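Local atomic coordinates of reticulocyte binding protein (Streptococcus agalactiae COH1, PDB entry 3FAW), a protein that probably hydrolyses the alpha-1,6-glucosidic links of pullulan and related branched alpha-glucans, as a secreted, cell-wall-anchored pullulanase of a pathogenic streptococcus. Residues A[221-226]-A[366-371]; A[269-274]-A[617-622]; A[456-461]-A[484-489]. All blocks are in the same frame, centred on the assembly; numbering follows the deposited sequence.

Contact 1 (A[221-226]-A[366-371]); sequences AKSLAE and SARIAE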
# COMPACT_ATOMS: atom_id res chain seq x y z
N ALA A 221 -17.83 -5.37 8.58
CA ALA A 221 -18.69 -5.71 7.44
C ALA A 221 -17.93 -6.43 6.33
O ALA A 221 -16.87 -5.97 5.89
CB ALA A 221 -19.35 -4.44 6.89
N LYS A 222 -18.47 -7.57 5.89
CA LYS A 222 -17.83 -8.40 4.87
C LYS A 222 -18.25 -8.03 3.44
O LYS A 222 -17.62 -8.45 2.48
CB LYS A 222 -18.12 -9.89 5.13
CG LYS A 222 -17.70 -10.38 6.52
CD LYS A 222 -16.21 -10.19 6.79
CE LYS A 222 -15.82 -10.69 8.17
NZ LYS A 222 -16.47 -9.92 9.26
N SER A 223 -19.34 -7.28 3.32
CA SER A 223 -19.72 -6.66 2.05
C SER A 223 -20.63 -5.45 2.29
O SER A 223 -20.94 -5.13 3.45
CB SER A 223 -20.41 -7.67 1.11
OG SER A 223 -20.44 -7.19 -0.23
N LEU A 224 -21.02 -4.78 1.21
CA LEU A 224 -21.76 -3.53 1.29
C LEU A 224 -22.79 -3.40 0.17
O LEU A 224 -22.71 -4.09 -0.85
CB LEU A 224 -20.80 -2.33 1.18
CG LEU A 224 -19.57 -2.24 2.09
CD1 LEU A 224 -18.63 -1.17 1.56
CD2 LEU A 224 -19.97 -1.94 3.54
N ALA A 225 -23.75 -2.49 0.38
CA ALA A 225 -24.66 -2.07 -0.68
C ALA A 225 -23.90 -1.24 -1.71
O ALA A 225 -22.89 -0.62 -1.37
CB ALA A 225 -25.81 -1.25 -0.10
N GLU A 226 -24.37 -1.25 -2.96
CA GLU A 226 -23.78 -0.40 -4.00
C GLU A 226 -23.65 1.03 -3.47
O GLU A 226 -24.57 1.55 -2.85
CB GLU A 226 -24.59 -0.46 -5.31
CG GLU A 226 -25.99 0.20 -5.30
CD GLU A 226 -27.02 -0.54 -4.46
OE1 GLU A 226 -26.78 -1.70 -4.05
OE2 GLU A 226 -28.10 0.04 -4.20
N SER A 366 -22.87 -10.30 -2.66
CA SER A 366 -22.16 -11.57 -2.71
C SER A 366 -21.24 -11.68 -3.93
O SER A 366 -20.23 -12.38 -3.90
CB SER A 366 -23.15 -12.74 -2.69
OG SER A 366 -23.81 -12.82 -1.43
N ALA A 367 -21.59 -10.98 -5.00
CA ALA A 367 -20.90 -11.11 -6.29
C ALA A 367 -19.41 -10.79 -6.21
O ALA A 367 -18.58 -11.59 -6.63
CB ALA A 367 -21.58 -10.25 -7.34
N ARG A 368 -19.07 -9.63 -5.65
CA ARG A 368 -17.67 -9.17 -5.60
C ARG A 368 -16.73 -10.11 -4.85
O ARG A 368 -15.55 -10.21 -5.20
CB ARG A 368 -17.58 -7.76 -5.00
CG ARG A 368 -18.09 -7.66 -3.56
CD ARG A 368 -19.23 -6.69 -3.46
NE ARG A 368 -18.90 -5.45 -2.81
CZ ARG A 368 -19.61 -4.33 -2.91
NH1 ARG A 368 -20.70 -4.26 -3.68
NH2 ARG A 368 -19.22 -3.26 -2.26
N ILE A 369 -17.24 -10.78 -3.82
CA ILE A 369 -16.48 -11.79 -3.09
C ILE A 369 -16.19 -12.97 -4.01
O ILE A 369 -15.05 -13.46 -4.08
CB ILE A 369 -17.25 -12.26 -1.83
CG1 ILE A 369 -17.35 -11.11 -0.82
CG2 ILE A 369 -16.58 -13.48 -1.19
CD1 ILE A 369 -18.23 -11.40 0.39
N ALA A 370 -17.22 -13.42 -4.73
CA ALA A 370 -17.08 -14.49 -5.71
C ALA A 370 -16.18 -14.08 -6.88
O ALA A 370 -15.38 -14.88 -7.37
CB ALA A 370 -18.46 -14.91 -6.22
N GLU A 371 -16.30 -12.83 -7.32
CA GLU A 371 -15.52 -12.33 -8.45
C GLU A 371 -14.02 -12.17 -8.14
O GLU A 371 -13.19 -12.45 -9.01
CB GLU A 371 -16.08 -10.99 -8.92
CG GLU A 371 -17.44 -11.10 -9.59
CD GLU A 371 -18.13 -9.75 -9.70
OE1 GLU A 371 -18.34 -9.10 -8.65
OE2 GLU A 371 -18.46 -9.34 -10.82
O HOH W 1 -20.28 -0.96 -2.19
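Arg368 NH2 has two partners: water 1, at the edge of the guanidinium and in its plane, and the carbonyl oxygen of Leu354. The water passes the link on by donating to Ala225 O at 2.8 Å, so Arg368 reaches the 221-226 backbone through a single bridging molecule. Direct polar approaches are looser. Leu224 O lies over one face of the guanidinium, off centre; it is 3.5 Å from Arg368 NH1, but the angle is too poor for a hydrogen bond. Ser223 OG lies over the same face, 3.5 Å from Arg368 CD, and spends its bonding on the carbonyl of Pro365, just ahead of the helix. The arginine gets there by a folded route: CG stands between its backbone N and carbonyl carbon (chi1 62°), and the chain bends at both chi2 and chi3, which lays one face of the guanidinium against Ser223 OG and Leu224 O. One helix position on, Ile369 pushes its CD1 methyl to 3.7 Å from Lys222 O, an apolar tip against a backbone carbonyl. A bound calcium ion lies about 9 Å from the Arg368 side chain, and Ala225 and Glu226 touch Tyr202 of a calcium site. The loop 221-226, after strand 212-216 and tied by backbone bonds to Ala242 of strand 241-242 and to Lys240 just before it, thus rests on the first turn of helix 367-381, while helix 432-449 meets Ile369 through Phe449 and Lys222 through Tyr444.

Contact 2 (A[269-274]-A[617-622]); sequences VIYEAH and IHSGQE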
# COMPACT_ATOMS: atom_id res chain seq x y z
N VAL A 269 9.09 -11.52 -7.89
CA VAL A 269 9.12 -10.48 -8.91
C VAL A 269 7.71 -9.90 -8.99
O VAL A 269 6.82 -10.50 -9.59
CB VAL A 269 9.58 -11.03 -10.27
CG1 VAL A 269 9.63 -9.91 -11.31
CG2 VAL A 269 10.94 -11.71 -10.14
N ILE A 270 7.52 -8.74 -8.38
CA ILE A 270 6.18 -8.18 -8.14
C ILE A 270 5.78 -7.22 -9.26
O ILE A 270 6.59 -6.40 -9.71
CB ILE A 270 6.12 -7.46 -6.76
CG1 ILE A 270 6.40 -8.46 -5.63
CG2 ILE A 270 4.76 -6.79 -6.55
CD1 ILE A 270 6.52 -7.82 -4.25
N TYR A 271 4.53 -7.33 -9.69
CA TYR A 271 3.97 -6.52 -10.77
C TYR A 271 2.78 -5.72 -10.22
O TYR A 271 1.78 -6.31 -9.83
CB TYR A 271 3.53 -7.43 -11.92
CG TYR A 271 3.06 -6.72 -13.17
CD1 TYR A 271 3.97 -6.28 -14.13
CD2 TYR A 271 1.70 -6.52 -13.41
CE1 TYR A 271 3.53 -5.63 -15.29
CE2 TYR A 271 1.25 -5.88 -14.55
CZ TYR A 271 2.17 -5.44 -15.49
OH TYR A 271 1.73 -4.80 -16.63
N GLU A 272 2.91 -4.39 -10.20
CA GLU A 272 1.88 -3.52 -9.60
C GLU A 272 0.87 -2.98 -10.61
O GLU A 272 1.20 -2.14 -11.44
CB GLU A 272 2.54 -2.34 -8.86
CG GLU A 272 1.55 -1.50 -8.03
CD GLU A 272 2.04 -0.10 -7.72
OE1 GLU A 272 2.76 0.49 -8.56
OE2 GLU A 272 1.70 0.43 -6.64
N ALA A 273 -0.38 -3.45 -10.51
CA ALA A 273 -1.47 -3.04 -11.40
C ALA A 273 -2.73 -2.57 -10.66
O ALA A 273 -3.06 -3.06 -9.57
CB ALA A 273 -1.83 -4.19 -12.34
N HIS A 274 -3.41 -1.60 -11.26
CA HIS A 274 -4.74 -1.15 -10.84
C HIS A 274 -5.78 -1.89 -11.71
O HIS A 274 -5.62 -2.00 -12.93
CB HIS A 274 -4.82 0.36 -11.05
CG HIS A 274 -6.03 1.01 -10.47
ND1 HIS A 274 -7.27 0.96 -11.07
CD2 HIS A 274 -6.18 1.78 -9.37
CE1 HIS A 274 -8.14 1.65 -10.35
NE2 HIS A 274 -7.50 2.16 -9.31
N ILE A 617 8.23 -4.23 -10.27
CA ILE A 617 7.97 -3.63 -11.58
C ILE A 617 6.60 -2.97 -11.58
O ILE A 617 5.60 -3.59 -11.20
CB ILE A 617 8.03 -4.70 -12.71
CG1 ILE A 617 9.43 -5.33 -12.79
CG2 ILE A 617 7.65 -4.09 -14.05
CD1 ILE A 617 10.54 -4.37 -13.21
N HIS A 618 6.54 -1.71 -12.01
CA HIS A 618 5.27 -1.00 -12.18
C HIS A 618 4.59 -1.47 -13.47
O HIS A 618 5.25 -1.60 -14.50
CB HIS A 618 5.51 0.51 -12.23
CG HIS A 618 4.28 1.32 -12.51
ND1 HIS A 618 4.02 2.25 -13.46
CD2 HIS A 618 3.14 1.23 -11.75
CE1 HIS A 618 2.74 2.69 -13.26
NE2 HIS A 618 2.22 2.06 -12.22
N SER A 619 3.28 -1.71 -13.42
CA SER A 619 2.56 -2.10 -14.63
C SER A 619 2.76 -1.05 -15.72
O SER A 619 2.48 0.13 -15.50
CB SER A 619 1.07 -2.30 -14.36
OG SER A 619 0.37 -2.65 -15.53
N GLY A 620 3.27 -1.49 -16.86
CA GLY A 620 3.59 -0.59 -17.97
C GLY A 620 5.06 -0.22 -18.06
O GLY A 620 5.51 0.30 -19.08
N GLN A 621 5.80 -0.46 -16.98
CA GLN A 621 7.24 -0.24 -16.96
C GLN A 621 7.93 -1.13 -18.00
O GLN A 621 8.98 -0.77 -18.53
CB GLN A 621 7.81 -0.50 -15.56
CG GLN A 621 9.27 -0.09 -15.34
CD GLN A 621 9.75 -0.41 -13.93
OE1 GLN A 621 9.00 -0.30 -12.97
NE2 GLN A 621 11.01 -0.82 -13.82
N GLU A 622 7.33 -2.28 -18.28
CA GLU A 622 7.85 -3.21 -19.28
C GLU A 622 7.80 -2.70 -20.73
O GLU A 622 8.61 -3.12 -21.54
CB GLU A 622 7.17 -4.59 -19.18
CG GLU A 622 5.73 -4.68 -19.71
CD GLU A 622 4.67 -4.35 -18.67
OE1 GLU A 622 4.95 -3.55 -17.74
OE2 GLU A 622 3.55 -4.89 -18.79
O HOH W 2 -0.08 0.46 -11.37
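The TIM barrel closes here: strand 269-273, the first, pairs in parallel with strand 614-618, the eighth, and the chain after the last strand passes over one face and along the edge of the Tyr271 ring. Backbone bonds set the register. Ile617 N donates to Ile270 O at 2.8 Å. Glu272 N returns a bond to Ile617 O at 3.0 Å. Ser619 N continues the pairing to Glu272 O at 2.9 Å. Water 2 also donates to Glu272 O, giving that carbonyl two partners, and takes a weak bond from His618 NE2. On the side facing the helices, Tyr271 CG is anti to the backbone N (chi1 -174°), and this carries the ring beyond the strand so that Ser619 N lies over one face. Tyr271 OH is hydrogen-bonded to Ser619 OG at 2.8 Å, and it donates to the syn lone pair of Glu622 OE2, also at 2.8 Å. The Glu622 carboxylate meets the ring at its edge, the two planes 67° apart. Inside the barrel, Glu272 OE1 comes to the edge of the His618 ring, 3.3 Å from His618 CD2, while Glu272 OE2 is bonded to His573. A type II turn from His618 to Gln621, with Gly620 in third position, bends the chain back; His618 N is bonded to Gln621 OE1, and Gly620 N to Glu622 OE1. Buried Glu622 therefore receives donors from Gly620, Tyr271 and, on OE2, also Tyr304 of helix 302-308, an arrangement that probably favours its ionised form and pins the tyrosine ring at the barrel seam.

Contact 3 (A[456-461]-A[484-489]); sequences FDMMGD and IGEGWR
Backbone hydrogen bonds join Phe456 to the neighbouring strand in parallel register with Gly485: Phe456 N donates to Ile484 O at 2.8 Å, and Glu486 N to Phe456 O at 3.0 Å. Past the strand ends the chains stay together through Glu486 O, which receives weak bonds from both Met459 N and Gly460 N as the 3-10 segment 459-461 begins. Water 3 adds a bridge, donating to Trp488 O and taking a weak bond from Gly460 N. The chains also pass close at a CA-H...O contact, Gly460 CA to Trp488 O, 3.4 Å and almost straight (177° at the hydrogen), possible where glycine has no side chain in the way. Side-chain polar contacts centre on Glu486. Its extended chain reaches across to 456-461 and offers the anti lone pair of Glu486 OE1 to Met458 N, a 3.0 Å bond at 168°. That fixes the rotation of the carboxylate, whose OE2 is weakly bonded by Trp488 NE1. The Asp457 side chain runs alongside that of Glu486 in the same direction, with Asp457 OD1 3.2 Å from Glu486 OE1 and the carboxylate planes 32° apart; the two oxygens approach without a hydrogen bond between them. Arg455 forms a salt bridge with Asp457 OD1, and Asn393 donates to OD2. Apolar packing is modest: in the conformer given, one of two deposited for Met459, Met459 CE lies 4.0 Å from Gly485 CA. Within 484-489, Glu486 CB sits over one face of the Trp488 indole, 3.5 Å above its plane. Paired acids at the C-terminal ends of barrel strands four and five are characteristic of the glycoside hydrolase 13 active site, consistent with Asp457 and Glu486 matching its nucleophile and general acid/base.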
# COMPACT_ATOMS: atom_id res chain seq x y z
N PHE A 456 1.81 -2.57 2.36
CA PHE A 456 1.29 -1.56 3.28
C PHE A 456 1.59 -0.13 2.80
O PHE A 456 2.74 0.23 2.58
CB PHE A 456 1.87 -1.75 4.68
CG PHE A 456 1.34 -2.97 5.40
CD1 PHE A 456 0.12 -2.92 6.06
CD2 PHE A 456 2.07 -4.15 5.42
CE1 PHE A 456 -0.36 -4.05 6.73
CE2 PHE A 456 1.59 -5.27 6.09
CZ PHE A 456 0.38 -5.22 6.74
N ASP A 457 0.53 0.65 2.65
CA ASP A 457 0.64 2.06 2.32
C ASP A 457 1.10 2.82 3.56
O ASP A 457 0.58 2.59 4.66
CB ASP A 457 -0.72 2.59 1.85
CG ASP A 457 -0.62 3.96 1.19
OD1 ASP A 457 -0.02 4.08 0.10
OD2 ASP A 457 -1.14 4.92 1.78
N MET A 458 2.09 3.69 3.39
CA MET A 458 2.65 4.49 4.48
C MET A 458 2.81 3.65 5.75
O MET A 458 2.33 4.01 6.83
CB MET A 458 1.78 5.72 4.73
CG MET A 458 1.67 6.62 3.51
SD MET A 458 0.94 8.23 3.85
CE MET A 458 2.20 8.97 4.89
N MET A 459 3.52 2.53 5.60
CA MET A 459 3.75 1.59 6.71
C MET A 459 4.44 2.28 7.89
O MET A 459 4.26 1.87 9.04
CB MET A 459 4.59 0.40 6.23
CG MET A 459 4.56 -0.80 7.15
SD MET A 459 5.26 -2.28 6.40
CE MET A 459 6.95 -1.73 6.12
N GLY A 460 5.20 3.33 7.60
CA GLY A 460 5.91 4.10 8.62
C GLY A 460 5.04 4.88 9.59
O GLY A 460 5.53 5.36 10.61
N ASP A 461 3.76 5.03 9.27
CA ASP A 461 2.77 5.59 10.20
C ASP A 461 2.46 4.63 11.35
O ASP A 461 1.99 5.06 12.41
CB ASP A 461 1.46 5.92 9.48
CG ASP A 461 1.49 7.26 8.77
OD1 ASP A 461 2.59 7.80 8.56
OD2 ASP A 461 0.41 7.77 8.42
N ILE A 484 5.40 -6.43 2.10
CA ILE A 484 6.23 -5.27 1.82
C ILE A 484 5.45 -4.00 2.18
O ILE A 484 4.25 -4.04 2.43
CB ILE A 484 6.67 -5.23 0.34
CG1 ILE A 484 5.47 -5.00 -0.59
CG2 ILE A 484 7.37 -6.54 -0.05
CD1 ILE A 484 5.84 -4.85 -2.04
N GLY A 485 6.13 -2.86 2.19
CA GLY A 485 5.45 -1.59 2.43
C GLY A 485 6.32 -0.37 2.27
O GLY A 485 7.55 -0.46 2.24
N GLU A 486 5.68 0.79 2.15
CA GLU A 486 6.38 2.06 2.16
C GLU A 486 6.88 2.35 3.57
O GLU A 486 6.09 2.71 4.45
CB GLU A 486 5.47 3.19 1.72
CG GLU A 486 5.04 3.14 0.27
CD GLU A 486 4.11 4.27 -0.08
OE1 GLU A 486 3.11 4.48 0.66
OE2 GLU A 486 4.38 4.96 -1.08
N GLY A 487 8.18 2.21 3.78
CA GLY A 487 8.79 2.47 5.08
C GLY A 487 9.32 3.88 5.24
O GLY A 487 10.39 4.08 5.82
N TRP A 488 8.59 4.88 4.74
CA TRP A 488 9.02 6.27 4.87
C TRP A 488 8.93 6.67 6.34
O TRP A 488 8.06 6.19 7.07
CB TRP A 488 8.17 7.23 4.01
CG TRP A 488 7.88 6.77 2.60
CD1 TRP A 488 6.68 6.86 1.95
CD2 TRP A 488 8.79 6.16 1.67
NE1 TRP A 488 6.79 6.35 0.69
CE2 TRP A 488 8.07 5.90 0.49
CE3 TRP A 488 10.15 5.80 1.73
CZ2 TRP A 488 8.65 5.31 -0.64
CZ3 TRP A 488 10.73 5.20 0.61
CH2 TRP A 488 9.98 4.97 -0.56
N ARG A 489 9.84 7.54 6.77
CA ARG A 489 9.86 8.01 8.16
C ARG A 489 8.79 9.06 8.39
O ARG A 489 9.06 10.27 8.35
CB ARG A 489 11.25 8.54 8.52
CG ARG A 489 12.33 7.49 8.44
CD ARG A 489 13.72 8.07 8.59
NE ARG A 489 14.73 7.04 8.35
CZ ARG A 489 15.20 6.68 7.16
NH1 ARG A 489 14.78 7.27 6.04
NH2 ARG A 489 16.11 5.73 7.08
O HOH W 3 5.50 5.67 5.84

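How the contacts relate
Beginning from the N terminus, the loop 221-226, after strand 212-216 of the beta-rich region ahead of the barrel, is met again by helix 367-381, which closes contact 1. Before that happens, strand 269-273 has opened contact 2, so the two cross; contact 2 closes only at 617-622, completing the barrel between its first and last strands. Contact 3 opens and closes within that span, joining the neighbouring fourth and fifth strands, and comes after contact 1 in series. Contacts 2 and 3 meet inside the barrel, where Ile270 CD1 packs 3.8 Å from Ile484 CD1. Contact 1 stays apart, its centre about 27 Å from that of contact 2.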